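Phosphoribosylaminoimidazole carboxylase, ATPase subunit (Bacillus anthracis, PDB 3V4S) probably catalyses the ATP-dependent carboxylation of aminoimidazole ribonucleotide to its N5-carboxyamino form, a step in de novo purine biosynthesis. Local coordinates at residues A144-P149 against L187-P192; E194-V199 against N217-N222; L258-F263 against I270-L275. All blocks are in the same frame, centred on the assembly; numbering follows the deposited sequence.

How the contacts relate
All three contacts touch the same ATP, a worked example of how a nucleotide site is assembled from distant pieces of chain. Contact 1 holds the adenine edge, contact 2 the ribose hydroxyls and contact 3 the phosphates, largely through magnesium. Contacts 2 and 3 are closely joined, their centres about 10 Å apart, because strands 195-203 and 256-264 are neighbours in one sheet; Val-197 O lies 2.7 Å from Met-262 N, a probable hydrogen bond. Contact 1 is centred about 19 Å from contact 2 and 18 Å from contact 3. It meets the latter where Val-191 CG1 packs 3.6 Å from Tyr-271 CD1, and its second segment leads directly into contact 2.

Contact 1: A144-P149 against L187-P192; sequences AELSYP and LEKWVP. With ATP (adenosine-5'-triphosphate), chain F.
With chi1 at -180°, CG of Trp-190 stands anti to the backbone N, and the indole swings away from Pro-149 toward the adenine of ATP while CB stays against the proline ring. Pro-149 CG comes within 3.6 Å of Trp-190 CB, the two side chains crossing at about a right angle. Leu-146 has CG beside its backbone N (chi1 -52°), and this lays CD1 against the strand backbone, 3.3 Å from Leu-187 O; CG of Lys-189 packs beside CB of Leu-146. One backbone bond ties the segments, from Trp-190 N to Pro-149 O at 3.1 Å, fairly straight at 162° although the donor sits above the carbonyl plane. The carbonyl is presented by a chain that leaves helix 136-146 at Ser-147 and passes through a cis peptide before Pro-149.

In the ATP-grasp fold the chain that leaves strand 185-189 runs on to strand 195-203 of the larger sheet, and the nucleotide is held between the two lobes. The backbone at and beyond the strand's end reads the base: ATP N6 donates to Lys-189 O at 3.0 Å, and Val-191 N donates to ATP N1 at 2.9 Å. Glu-188 OE2 accepts from ATP N6, at 3.0 Å, and its carboxylate is anchored by salt bridges to Lys-117 and Lys-153. Over one face of the indole lies the adenine rim, ATP C2 being 3.5 Å from Trp-190 CE3.

Contact 2: E194-V199 against N217-N222; sequences EKEVSV and NIHVNN. With ATP (adenosine-5'-triphosphate), chain F.
Three partners grip OE1 of Glu-196. ATP O2' donates to it at 2.6 Å, a water donates at 2.7 Å, and His-219 ND1 donates from above the carboxylate plane at 2.9 Å, a bond bent to 141°. The same water accepts from His-219 N, so the imidazole and its backbone both lead to one oxygen. The other carboxylate oxygen, OE2, accepts from ATP O3' at 2.6 Å. One acidic group thus takes both ribose hydroxyls, and the extended chain beyond CG (chi2 -167°) carries it that far. The His-219 ring crosses the glutamate side chain at about a right angle and turns one face to ATP O3', offset toward the rim. In this His-carboxylate pair the bond probably limits the rotation of the imidazole, though it lies 25° out of the ring plane.

Further along the strand pair, Asn-217 ND2 donates in its amide plane to Ser-198 OG, 2.9 Å away. Both side chains have further partners, Asn-217 OD1 in Ser-227 and Ser-198 OG in Ser-282, so the buried amide is used at each end. Asn-217 N also bonds to Glu-196 O at 2.9 Å, and a second water stands between Glu-196 N and Asn-217 O.

The hairpin of strands 195-203 and 209-220 belongs to the large antiparallel sheet, flanked there by strands 256-264 and 223-229, while helix 379-384 packs on Val-220.

Contact 3: L258-F263 against I270-L275; sequences LAVEMF and IYINEL. With MG (magnesium ion), chain G; MG (magnesium ion), chain H; ATP (adenosine-5'-triphosphate), chain F.
One face of the Phe-263 ring carries CB of Asn-273, which makes a CH-pi contact 3.9 Å from the ring centroid, the amide plane lying 31° from the ring. Phe-193 stacks with the same phenyl, and ATP C4 approaches Phe-263 CZ obliquely at 3.7 Å. The Asn-273 amide serves two groups through ND2: in its own plane, though by a bent bond, it meets Glu-261 OE1 at 2.9 Å, and it reaches ATP O1A at 3.2 Å. A classic bulge accompanies this: Asn-273 and Glu-274 both face Glu-261 across the hairpin. The two glutamates run side by side, their carboxylates turned 74° apart, and converge on a magnesium ion, with Glu-261 OE1 at 2.3 Å and Glu-274 OE1 at 2.2 Å from it. On the face that carries Val-260 and Leu-275, CG of Met-262 touches CG2 of Ile-270 and CD1 of Ile-272. A second magnesium is held by Leu-275 O at 2.4 Å, with Thr-110 and Glu-116.

Glu-261 OE2, loosely at 2.6 Å, ATP O1G, ATP O1A and a water are further ligands of the first ion. Two carboxylates beside a triphosphate are probably tolerated because the metal, and Arg-113 paired with Glu-274, offset their charge.

Contact 1: A144-P149 against L187-P192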
loop_
_atom_site.group_PDB
_atom_site.type_symbol
_atom_site.label_atom_id
_atom_site.label_comp_id
_atom_site.label_asym_id
_atom_site.label_seq_id
_atom_site.Cartn_x
_atom_site.Cartn_y
_atom_site.Cartn_z
ATOM N N ALA B 144 24.929 33.137 29.395
ATOM C CA ALA B 144 26.055 34.065 29.285
ATOM C C ALA B 144 26.957 33.715 28.094
ATOM O O ALA B 144 27.441 34.607 27.399
ATOM C CB ALA B 144 26.862 34.098 30.583
ATOM N N GLU B 145 27.170 32.421 27.861
ATOM C CA GLU B 145 28.016 31.975 26.767
ATOM C C GLU B 145 27.307 32.006 25.414
ATOM O O GLU B 145 27.931 32.324 24.402
ATOM C CB GLU B 145 28.583 30.582 27.035
ATOM C CG GLU B 145 29.653 30.559 28.110
ATOM C CD GLU B 145 30.248 29.179 28.327
ATOM O OE1 GLU B 145 29.712 28.190 27.777
ATOM O OE2 GLU B 145 31.255 29.082 29.057
ATOM N N LEU B 146 26.017 31.691 25.378
ATOM C CA LEU B 146 25.329 31.568 24.079
ATOM C C LEU B 146 24.534 32.795 23.700
ATOM O O LEU B 146 24.274 33.022 22.524
ATOM C CB LEU B 146 24.451 30.305 24.007
ATOM C CG LEU B 146 25.067 28.936 24.365
ATOM C CD1 LEU B 146 24.091 27.803 24.042
ATOM C CD2 LEU B 146 26.417 28.678 23.711
ATOM N N SER B 147 24.129 33.575 24.695
ATOM C CA SER B 147 23.326 34.784 24.484
ATOM C C SER B 147 21.987 34.494 23.790
ATOM O O SER B 147 21.556 33.340 23.717
ATOM C CB SER B 147 24.138 35.862 23.745
ATOM O OG SER B 147 23.375 37.047 23.628
ATOM N N TYR B 148 21.323 35.546 23.314
ATOM C CA TYR B 148 20.005 35.445 22.679
ATOM C C TYR B 148 20.069 35.687 21.166
ATOM O O TYR B 148 20.886 36.482 20.712
ATOM C CB TYR B 148 19.056 36.467 23.289
ATOM C CG TYR B 148 19.036 36.445 24.791
ATOM C CD1 TYR B 148 18.292 35.490 25.476
ATOM C CD2 TYR B 148 19.766 37.379 25.527
ATOM C CE1 TYR B 148 18.271 35.461 26.853
ATOM C CE2 TYR B 148 19.753 37.358 26.905
ATOM C CZ TYR B 148 19.006 36.397 27.560
ATOM O OH TYR B 148 18.979 36.374 28.921
ATOM N N PRO B 149 19.195 35.021 20.384
ATOM C CA PRO B 149 18.168 34.086 20.846
ATOM C C PRO B 149 18.711 32.666 21.043
ATOM O O PRO B 149 19.682 32.285 20.418
ATOM C CB PRO B 149 17.119 34.127 19.726
ATOM C CG PRO B 149 17.844 34.611 18.503
ATOM C CD PRO B 149 19.213 35.127 18.912
ATOM N N LEU B 187 20.896 23.937 26.499
ATOM C CA LEU B 187 20.640 25.194 25.841
ATOM C C LEU B 187 21.427 25.208 24.535
ATOM O O LEU B 187 22.600 24.844 24.507
ATOM C CB LEU B 187 21.024 26.380 26.717
ATOM C CG LEU B 187 20.622 27.759 26.159
ATOM C CD1 LEU B 187 19.124 27.968 26.300
ATOM C CD2 LEU B 187 21.385 28.884 26.868
ATOM N N GLU B 188 20.764 25.602 23.450
ATOM C CA GLU B 188 21.435 25.717 22.165
ATOM C C GLU B 188 21.064 27.014 21.467
ATOM O O GLU B 188 19.961 27.551 21.655
ATOM C CB GLU B 188 21.127 24.505 21.274
ATOM C CG GLU B 188 19.675 24.422 20.825
ATOM C CD GLU B 188 19.404 23.232 19.903
ATOM O OE1 GLU B 188 20.075 22.184 20.028
ATOM O OE2 GLU B 188 18.488 23.358 19.077
ATOM N N LYS B 189 21.999 27.519 20.667
ATOM C CA LYS B 189 21.755 28.723 19.875
ATOM C C LYS B 189 20.575 28.550 18.923
ATOM O O LYS B 189 20.364 27.463 18.362
ATOM C CB LYS B 189 23.006 29.100 19.087
ATOM C CG LYS B 189 24.095 29.704 19.953
ATOM C CD LYS B 189 25.295 30.135 19.124
ATOM C CE LYS B 189 26.401 30.704 20.009
ATOM N NZ LYS B 189 27.652 30.946 19.229
ATOM N N TRP B 190 19.796 29.613 18.786
ATOM C CA TRP B 190 18.781 29.724 17.753
ATOM C C TRP B 190 19.432 29.698 16.389
ATOM O O TRP B 190 20.479 30.321 16.176
ATOM C CB TRP B 190 18.024 31.019 17.938
ATOM C CG TRP B 190 16.932 31.245 16.930
ATOM C CD1 TRP B 190 17.001 31.982 15.750
ATOM C CD2 TRP B 190 15.555 30.740 16.986
ATOM N NE1 TRP B 190 15.794 31.963 15.090
ATOM C CE2 TRP B 190 14.884 31.237 15.779
ATOM C CE3 TRP B 190 14.841 29.954 17.876
ATOM C CZ2 TRP B 190 13.558 30.948 15.506
ATOM C CZ3 TRP B 190 13.506 29.666 17.589
ATOM C CH2 TRP B 190 12.880 30.152 16.432
ATOM N N VAL B 191 18.843 28.946 15.465
ATOM C CA VAL B 191 19.343 28.894 14.096
ATOM C C VAL B 191 18.337 29.634 13.214
ATOM O O VAL B 191 17.167 29.246 13.150
ATOM C CB VAL B 191 19.575 27.449 13.613
ATOM C CG1 VAL B 191 20.063 27.439 12.171
ATOM C CG2 VAL B 191 20.577 26.739 14.510
ATOM N N PRO B 192 18.775 30.729 12.557
ATOM C CA PRO B 192 17.834 31.486 11.741
ATOM C C PRO B 192 17.684 30.883 10.333
ATOM O O PRO B 192 17.943 31.557 9.349
ATOM C CB PRO B 192 18.472 32.888 11.693
ATOM C CG PRO B 192 19.950 32.639 11.828
ATOM C CD PRO B 192 20.141 31.291 12.493
HETATM P PG ATP F . 9.534 16.188 17.470
HETATM O O1G ATP F . 10.037 16.184 16.048
HETATM O O2G ATP F . 8.028 16.202 17.629
HETATM O O3G ATP F . 10.223 15.183 18.351
HETATM P PB ATP F . 10.826 17.981 19.354
HETATM O O1B ATP F . 9.856 18.036 20.500
HETATM O O2B ATP F . 12.071 17.160 19.466
HETATM O O3B ATP F . 10.000 17.668 17.983
HETATM P PA ATP F . 12.528 19.901 18.067
HETATM O O1A ATP F . 12.431 19.038 16.829
HETATM O O2A ATP F . 13.855 20.051 18.767
HETATM O O3A ATP F . 11.373 19.485 19.128
HETATM O "O5'" ATP F . 11.993 21.358 17.692
HETATM C "C5'" ATP F . 10.669 21.514 17.186
HETATM C "C4'" ATP F . 10.722 22.708 16.246
HETATM O "O4'" ATP F . 11.181 23.876 16.955
HETATM C "C3'" ATP F . 11.727 22.515 15.114
HETATM O "O3'" ATP F . 11.248 21.712 14.020
HETATM C "C2'" ATP F . 12.072 23.956 14.765
HETATM O "O2'" ATP F . 11.087 24.526 13.899
HETATM C "C1'" ATP F . 12.035 24.670 16.121
HETATM N N9 ATP F . 13.421 24.705 16.660
HETATM C C8 ATP F . 13.981 23.805 17.503
HETATM N N7 ATP F . 15.276 24.124 17.759
HETATM C C5 ATP F . 15.563 25.259 17.085
HETATM C C6 ATP F . 16.736 26.152 16.915
HETATM N N6 ATP F . 17.913 25.908 17.541
HETATM N N1 ATP F . 16.596 27.236 16.110
HETATM C C2 ATP F . 15.443 27.522 15.470
HETATM N N3 ATP F . 14.348 26.753 15.578
HETATM C C4 ATP F . 14.337 25.635 16.357
#

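Contact 2: E194-V199 against N217-N222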
loop_
_atom_site.group_PDB
_atom_site.type_symbol
_atom_site.label_atom_id
_atom_site.label_comp_id
_atom_site.label_asym_id
_atom_site.label_seq_id
_atom_site.Cartn_x
_atom_site.Cartn_y
_atom_site.Cartn_z
ATOM N N GLU B 194 16.308 29.187 6.710
ATOM C CA GLU B 194 15.368 29.640 5.696
ATOM C C GLU B 194 14.247 28.600 5.597
ATOM O O GLU B 194 13.071 28.943 5.475
ATOM C CB GLU B 194 16.081 29.807 4.351
ATOM C CG GLU B 194 15.694 31.071 3.598
ATOM C CD GLU B 194 16.014 31.014 2.102
ATOM O OE1 GLU B 194 17.101 30.517 1.712
ATOM O OE2 GLU B 194 15.166 31.475 1.303
ATOM N N LYS B 195 14.633 27.327 5.657
ATOM C CA LYS B 195 13.698 26.196 5.614
ATOM C C LYS B 195 14.191 25.057 6.506
ATOM O O LYS B 195 15.396 24.928 6.759
ATOM C CB LYS B 195 13.533 25.692 4.169
ATOM C CG LYS B 195 12.667 26.585 3.296
ATOM C CD LYS B 195 12.863 26.286 1.820
ATOM C CE LYS B 195 12.134 27.297 0.956
ATOM N NZ LYS B 195 10.684 27.354 1.298
ATOM N N GLU B 196 13.244 24.256 6.999
ATOM C CA GLU B 196 13.548 22.985 7.661
ATOM C C GLU B 196 13.370 21.869 6.651
ATOM O O GLU B 196 12.398 21.860 5.901
ATOM C CB GLU B 196 12.569 22.708 8.795
ATOM C CG GLU B 196 12.552 23.743 9.890
ATOM C CD GLU B 196 11.806 23.237 11.095
ATOM O OE1 GLU B 196 10.736 23.804 11.395
ATOM O OE2 GLU B 196 12.279 22.261 11.716
ATOM N N VAL B 197 14.294 20.920 6.637
ATOM C CA VAL B 197 14.157 19.796 5.737
ATOM C C VAL B 197 14.499 18.528 6.475
ATOM O O VAL B 197 15.126 18.565 7.521
ATOM C CB VAL B 197 15.041 19.923 4.466
ATOM C CG1 VAL B 197 14.740 21.206 3.701
ATOM C CG2 VAL B 197 16.520 19.777 4.803
ATOM N N SER B 198 14.071 17.397 5.921
ATOM C CA SER B 198 14.447 16.109 6.461
ATOM C C SER B 198 14.763 15.137 5.347
ATOM O O SER B 198 14.304 15.292 4.188
ATOM C CB SER B 198 13.348 15.555 7.368
ATOM O OG SER B 198 12.186 15.239 6.622
ATOM N N VAL B 199 15.545 14.134 5.724
ATOM C CA VAL B 199 15.990 13.085 4.847
ATOM C C VAL B 199 15.869 11.783 5.622
ATOM O O VAL B 199 16.288 11.700 6.799
ATOM C CB VAL B 199 17.468 13.309 4.449
ATOM C CG1 VAL B 199 17.922 12.243 3.485
ATOM C CG2 VAL B 199 17.646 14.672 3.801
ATOM N N ASN B 217 9.792 20.702 5.451
ATOM C CA ASN B 217 8.842 20.525 6.539
ATOM C C ASN B 217 8.352 21.833 7.147
ATOM O O ASN B 217 9.129 22.761 7.403
ATOM C CB ASN B 217 9.446 19.624 7.620
ATOM C CG ASN B 217 9.754 18.233 7.102
ATOM O OD1 ASN B 217 8.964 17.643 6.334
ATOM N ND2 ASN B 217 10.906 17.694 7.509
ATOM N N ILE B 218 7.050 21.900 7.372
ATOM C CA ILE B 218 6.453 23.062 7.992
ATOM C C ILE B 218 5.824 22.609 9.299
ATOM O O ILE B 218 4.979 21.693 9.326
ATOM C CB ILE B 218 5.446 23.777 7.061
ATOM C CG1 ILE B 218 6.169 24.305 5.804
ATOM C CG2 ILE B 218 4.735 24.904 7.800
ATOM C CD1 ILE B 218 5.334 25.188 4.892
ATOM N N HIS B 219 6.283 23.228 10.383
ATOM C CA HIS B 219 5.787 22.930 11.715
ATOM C C HIS B 219 4.907 24.060 12.163
ATOM O O HIS B 219 5.135 25.209 11.783
ATOM C CB HIS B 219 6.963 22.772 12.673
ATOM C CG HIS B 219 7.797 21.546 12.417
ATOM N ND1 HIS B 219 8.908 21.573 11.664
ATOM C CD2 HIS B 219 7.642 20.230 12.841
ATOM C CE1 HIS B 219 9.454 20.341 11.621
ATOM N NE2 HIS B 219 8.676 19.520 12.338
ATOM N N VAL B 220 3.896 23.743 12.974
ATOM C CA VAL B 220 3.013 24.743 13.580
ATOM C C VAL B 220 2.779 24.305 15.031
ATOM O O VAL B 220 2.415 23.153 15.275
ATOM C CB VAL B 220 1.666 24.836 12.828
ATOM C CG1 VAL B 220 0.703 25.747 13.551
ATOM C CG2 VAL B 220 1.876 25.329 11.408
ATOM N N ASN B 221 2.969 25.214 15.989
ATOM C CA ASN B 221 2.907 24.861 17.415
ATOM C C ASN B 221 3.888 23.723 17.720
ATOM O O ASN B 221 3.604 22.887 18.568
ATOM C CB ASN B 221 1.486 24.417 17.848
ATOM C CG ASN B 221 0.462 25.551 17.854
ATOM O OD1 ASN B 221 0.797 26.719 18.075
ATOM N ND2 ASN B 221 -0.807 25.200 17.624
ATOM N N ASN B 222 5.018 23.685 17.009
ATOM C CA ASN B 222 6.030 22.609 17.135
ATOM C C ASN B 222 5.587 21.196 16.731
ATOM O O ASN B 222 6.261 20.212 17.073
ATOM C CB ASN B 222 6.617 22.571 18.551
ATOM C CG ASN B 222 7.398 23.821 18.886
ATOM O OD1 ASN B 222 7.238 24.397 19.969
ATOM N ND2 ASN B 222 8.232 24.266 17.948
HETATM P PG ATP F . 9.534 16.188 17.470
HETATM O O1G ATP F . 10.037 16.184 16.048
HETATM O O2G ATP F . 8.028 16.202 17.629
HETATM O O3G ATP F . 10.223 15.183 18.351
HETATM P PB ATP F . 10.826 17.981 19.354
HETATM O O1B ATP F . 9.856 18.036 20.500
HETATM O O2B ATP F . 12.071 17.160 19.466
HETATM O O3B ATP F . 10.000 17.668 17.983
HETATM P PA ATP F . 12.528 19.901 18.067
HETATM O O1A ATP F . 12.431 19.038 16.829
HETATM O O2A ATP F . 13.855 20.051 18.767
HETATM O O3A ATP F . 11.373 19.485 19.128
HETATM O "O5'" ATP F . 11.993 21.358 17.692
HETATM C "C5'" ATP F . 10.669 21.514 17.186
HETATM C "C4'" ATP F . 10.722 22.708 16.246
HETATM O "O4'" ATP F . 11.181 23.876 16.955
HETATM C "C3'" ATP F . 11.727 22.515 15.114
HETATM O "O3'" ATP F . 11.248 21.712 14.020
HETATM C "C2'" ATP F . 12.072 23.956 14.765
HETATM O "O2'" ATP F . 11.087 24.526 13.899
HETATM C "C1'" ATP F . 12.035 24.670 16.121
HETATM N N9 ATP F . 13.421 24.705 16.660
HETATM C C8 ATP F . 13.981 23.805 17.503
HETATM N N7 ATP F . 15.276 24.124 17.759
HETATM C C5 ATP F . 15.563 25.259 17.085
HETATM C C6 ATP F . 16.736 26.152 16.915
HETATM N N6 ATP F . 17.913 25.908 17.541
HETATM N N1 ATP F . 16.596 27.236 16.110
HETATM C C2 ATP F . 15.443 27.522 15.470
HETATM N N3 ATP F . 14.348 26.753 15.578
HETATM C C4 ATP F . 14.337 25.635 16.357
HETATM O O HOH W 1 10.349 25.042 6.374
HETATM O O HOH W 2 8.538 25.052 10.322
#

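Contact 3: L258-F263 against I270-L275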
loop_
_atom_site.group_PDB
_atom_site.type_symbol
_atom_site.label_atom_id
_atom_site.label_comp_id
_atom_site.label_asym_id
_atom_site.label_seq_id
_atom_site.Cartn_x
_atom_site.Cartn_y
_atom_site.Cartn_z
ATOM N N LEU B 258 16.633 5.771 9.477
ATOM C CA LEU B 258 17.040 6.959 10.207
ATOM C C LEU B 258 16.458 8.193 9.539
ATOM O O LEU B 258 16.660 8.416 8.344
ATOM C CB LEU B 258 18.571 7.051 10.295
ATOM C CG LEU B 258 19.230 8.153 11.121
ATOM C CD1 LEU B 258 18.933 8.004 12.617
ATOM C CD2 LEU B 258 20.727 8.092 10.864
ATOM N N ALA B 259 15.705 8.961 10.322
ATOM C CA ALA B 259 15.161 10.227 9.890
ATOM C C ALA B 259 16.106 11.300 10.428
ATOM O O ALA B 259 16.424 11.305 11.627
ATOM C CB ALA B 259 13.752 10.434 10.453
ATOM N N VAL B 260 16.533 12.203 9.538
ATOM C CA VAL B 260 17.462 13.286 9.875
ATOM C C VAL B 260 16.761 14.613 9.647
ATOM O O VAL B 260 16.471 14.968 8.501
ATOM C CB VAL B 260 18.756 13.204 9.021
ATOM C CG1 VAL B 260 19.780 14.243 9.471
ATOM C CG2 VAL B 260 19.362 11.802 9.100
ATOM N N GLU B 261 16.473 15.339 10.731
ATOM C CA GLU B 261 15.897 16.678 10.623
ATOM C C GLU B 261 17.008 17.721 10.546
ATOM O O GLU B 261 17.976 17.664 11.318
ATOM C CB GLU B 261 15.032 17.010 11.836
ATOM C CG GLU B 261 13.815 16.130 12.037
ATOM C CD GLU B 261 12.957 16.605 13.203
ATOM O OE1 GLU B 261 13.194 17.709 13.772
ATOM O OE2 GLU B 261 12.035 15.878 13.569
ATOM N N MET B 262 16.816 18.708 9.671
ATOM C CA MET B 262 17.850 19.680 9.323
ATOM C C MET B 262 17.326 21.096 9.231
ATOM O O MET B 262 16.129 21.328 8.986
ATOM C CB MET B 262 18.484 19.302 7.987
ATOM C CG MET B 262 19.286 18.019 8.026
ATOM S SD MET B 262 19.630 17.508 6.336
ATOM C CE MET B 262 20.527 15.991 6.593
ATOM N N PHE B 263 18.232 22.044 9.445
ATOM C CA PHE B 263 17.920 23.449 9.291
ATOM C C PHE B 263 18.758 23.964 8.134
ATOM O O PHE B 263 19.972 23.770 8.124
ATOM C CB PHE B 263 18.260 24.240 10.560
ATOM C CG PHE B 263 17.415 23.892 11.768
ATOM C CD1 PHE B 263 17.969 23.928 13.043
ATOM C CD2 PHE B 263 16.068 23.549 11.640
ATOM C CE1 PHE B 263 17.203 23.620 14.167
ATOM C CE2 PHE B 263 15.300 23.239 12.761
ATOM C CZ PHE B 263 15.873 23.277 14.026
ATOM N N ILE B 270 23.801 23.728 6.285
ATOM C CA ILE B 270 22.852 22.814 6.931
ATOM C C ILE B 270 23.281 22.436 8.365
ATOM O O ILE B 270 24.401 21.952 8.584
ATOM C CB ILE B 270 22.641 21.525 6.093
ATOM C CG1 ILE B 270 21.765 21.815 4.866
ATOM C CG2 ILE B 270 22.017 20.423 6.936
ATOM C CD1 ILE B 270 21.757 20.699 3.839
ATOM N N TYR B 271 22.377 22.671 9.320
ATOM C CA TYR B 271 22.541 22.233 10.709
ATOM C C TYR B 271 21.655 21.021 10.983
ATOM O O TYR B 271 20.485 21.018 10.597
ATOM C CB TYR B 271 22.172 23.370 11.664
ATOM C CG TYR B 271 23.141 24.521 11.588
ATOM C CD1 TYR B 271 22.881 25.621 10.764
ATOM C CD2 TYR B 271 24.339 24.496 12.304
ATOM C CE1 TYR B 271 23.781 26.674 10.671
ATOM C CE2 TYR B 271 25.251 25.544 12.220
ATOM C CZ TYR B 271 24.963 26.629 11.402
ATOM O OH TYR B 271 25.851 27.675 11.310
ATOM N N ILE B 272 22.223 19.995 11.612
ATOM C CA ILE B 272 21.455 18.842 12.034
ATOM C C ILE B 272 20.705 19.206 13.318
ATOM O O ILE B 272 21.326 19.630 14.306
ATOM C CB ILE B 272 22.335 17.602 12.277
ATOM C CG1 ILE B 272 23.286 17.337 11.094
ATOM C CG2 ILE B 272 21.454 16.382 12.506
ATOM C CD1 ILE B 272 22.603 17.206 9.739
ATOM N N ASN B 273 19.379 19.068 13.290
ATOM C CA ASN B 273 18.535 19.397 14.443
ATOM C C ASN B 273 18.385 18.200 15.373
ATOM O O ASN B 273 18.613 18.318 16.592
ATOM C CB ASN B 273 17.163 19.932 14.003
ATOM C CG ASN B 273 16.205 20.157 15.177
ATOM O OD1 ASN B 273 16.545 20.807 16.159
ATOM N ND2 ASN B 273 14.986 19.654 15.049
ATOM N N GLU B 274 17.987 17.057 14.804
ATOM C CA GLU B 274 17.823 15.828 15.570
ATOM C C GLU B 274 17.612 14.608 14.689
ATOM O O GLU B 274 17.287 14.716 13.505
ATOM C CB GLU B 274 16.682 15.950 16.607
ATOM C CG GLU B 274 15.288 16.005 16.015
ATOM C CD GLU B 274 14.184 15.998 17.068
ATOM O OE1 GLU B 274 13.005 16.206 16.677
ATOM O OE2 GLU B 274 14.473 15.765 18.273
ATOM N N LEU B 275 17.789 13.446 15.303
ATOM C CA LEU B 275 17.688 12.166 14.635
ATOM C C LEU B 275 16.556 11.328 15.257
ATOM O O LEU B 275 16.298 11.421 16.451
ATOM C CB LEU B 275 19.014 11.421 14.768
ATOM C CG LEU B 275 20.283 12.185 14.368
ATOM C CD1 LEU B 275 21.522 11.375 14.712
ATOM C CD2 LEU B 275 20.266 12.560 12.891
HETATM MG MG MG G . 11.690 17.614 15.516
HETATM MG MG MG H . 16.541 12.124 18.740
HETATM P PG ATP F . 9.534 16.188 17.470
HETATM O O1G ATP F . 10.037 16.184 16.048
HETATM O O2G ATP F . 8.028 16.202 17.629
HETATM O O3G ATP F . 10.223 15.183 18.351
HETATM P PB ATP F . 10.826 17.981 19.354
HETATM O O1B ATP F . 9.856 18.036 20.500
HETATM O O2B ATP F . 12.071 17.160 19.466
HETATM O O3B ATP F . 10.000 17.668 17.983
HETATM P PA ATP F . 12.528 19.901 18.067
HETATM O O1A ATP F . 12.431 19.038 16.829
HETATM O O2A ATP F . 13.855 20.051 18.767
HETATM O O3A ATP F . 11.373 19.485 19.128
HETATM O "O5'" ATP F . 11.993 21.358 17.692
HETATM C "C5'" ATP F . 10.669 21.514 17.186
HETATM C "C4'" ATP F . 10.722 22.708 16.246
HETATM O "O4'" ATP F . 11.181 23.876 16.955
HETATM C "C3'" ATP F . 11.727 22.515 15.114
HETATM O "O3'" ATP F . 11.248 21.712 14.020
HETATM C "C2'" ATP F . 12.072 23.956 14.765
HETATM O "O2'" ATP F . 11.087 24.526 13.899
HETATM C "C1'" ATP F . 12.035 24.670 16.121
HETATM N N9 ATP F . 13.421 24.705 16.660
HETATM C C8 ATP F . 13.981 23.805 17.503
HETATM N N7 ATP F . 15.276 24.124 17.759
HETATM C C5 ATP F . 15.563 25.259 17.085
HETATM C C6 ATP F . 16.736 26.152 16.915
HETATM N N6 ATP F . 17.913 25.908 17.541
HETATM N N1 ATP F . 16.596 27.236 16.110
HETATM C C2 ATP F . 15.443 27.522 15.470
HETATM N N3 ATP F . 14.348 26.753 15.578
HETATM C C4 ATP F . 14.337 25.635 16.357
HETATM O O HOH W 3 16.252 14.070 19.794
HETATM O O HOH W 4 10.472 18.853 14.597
HETATM O O HOH W 5 14.479 11.547 18.868
#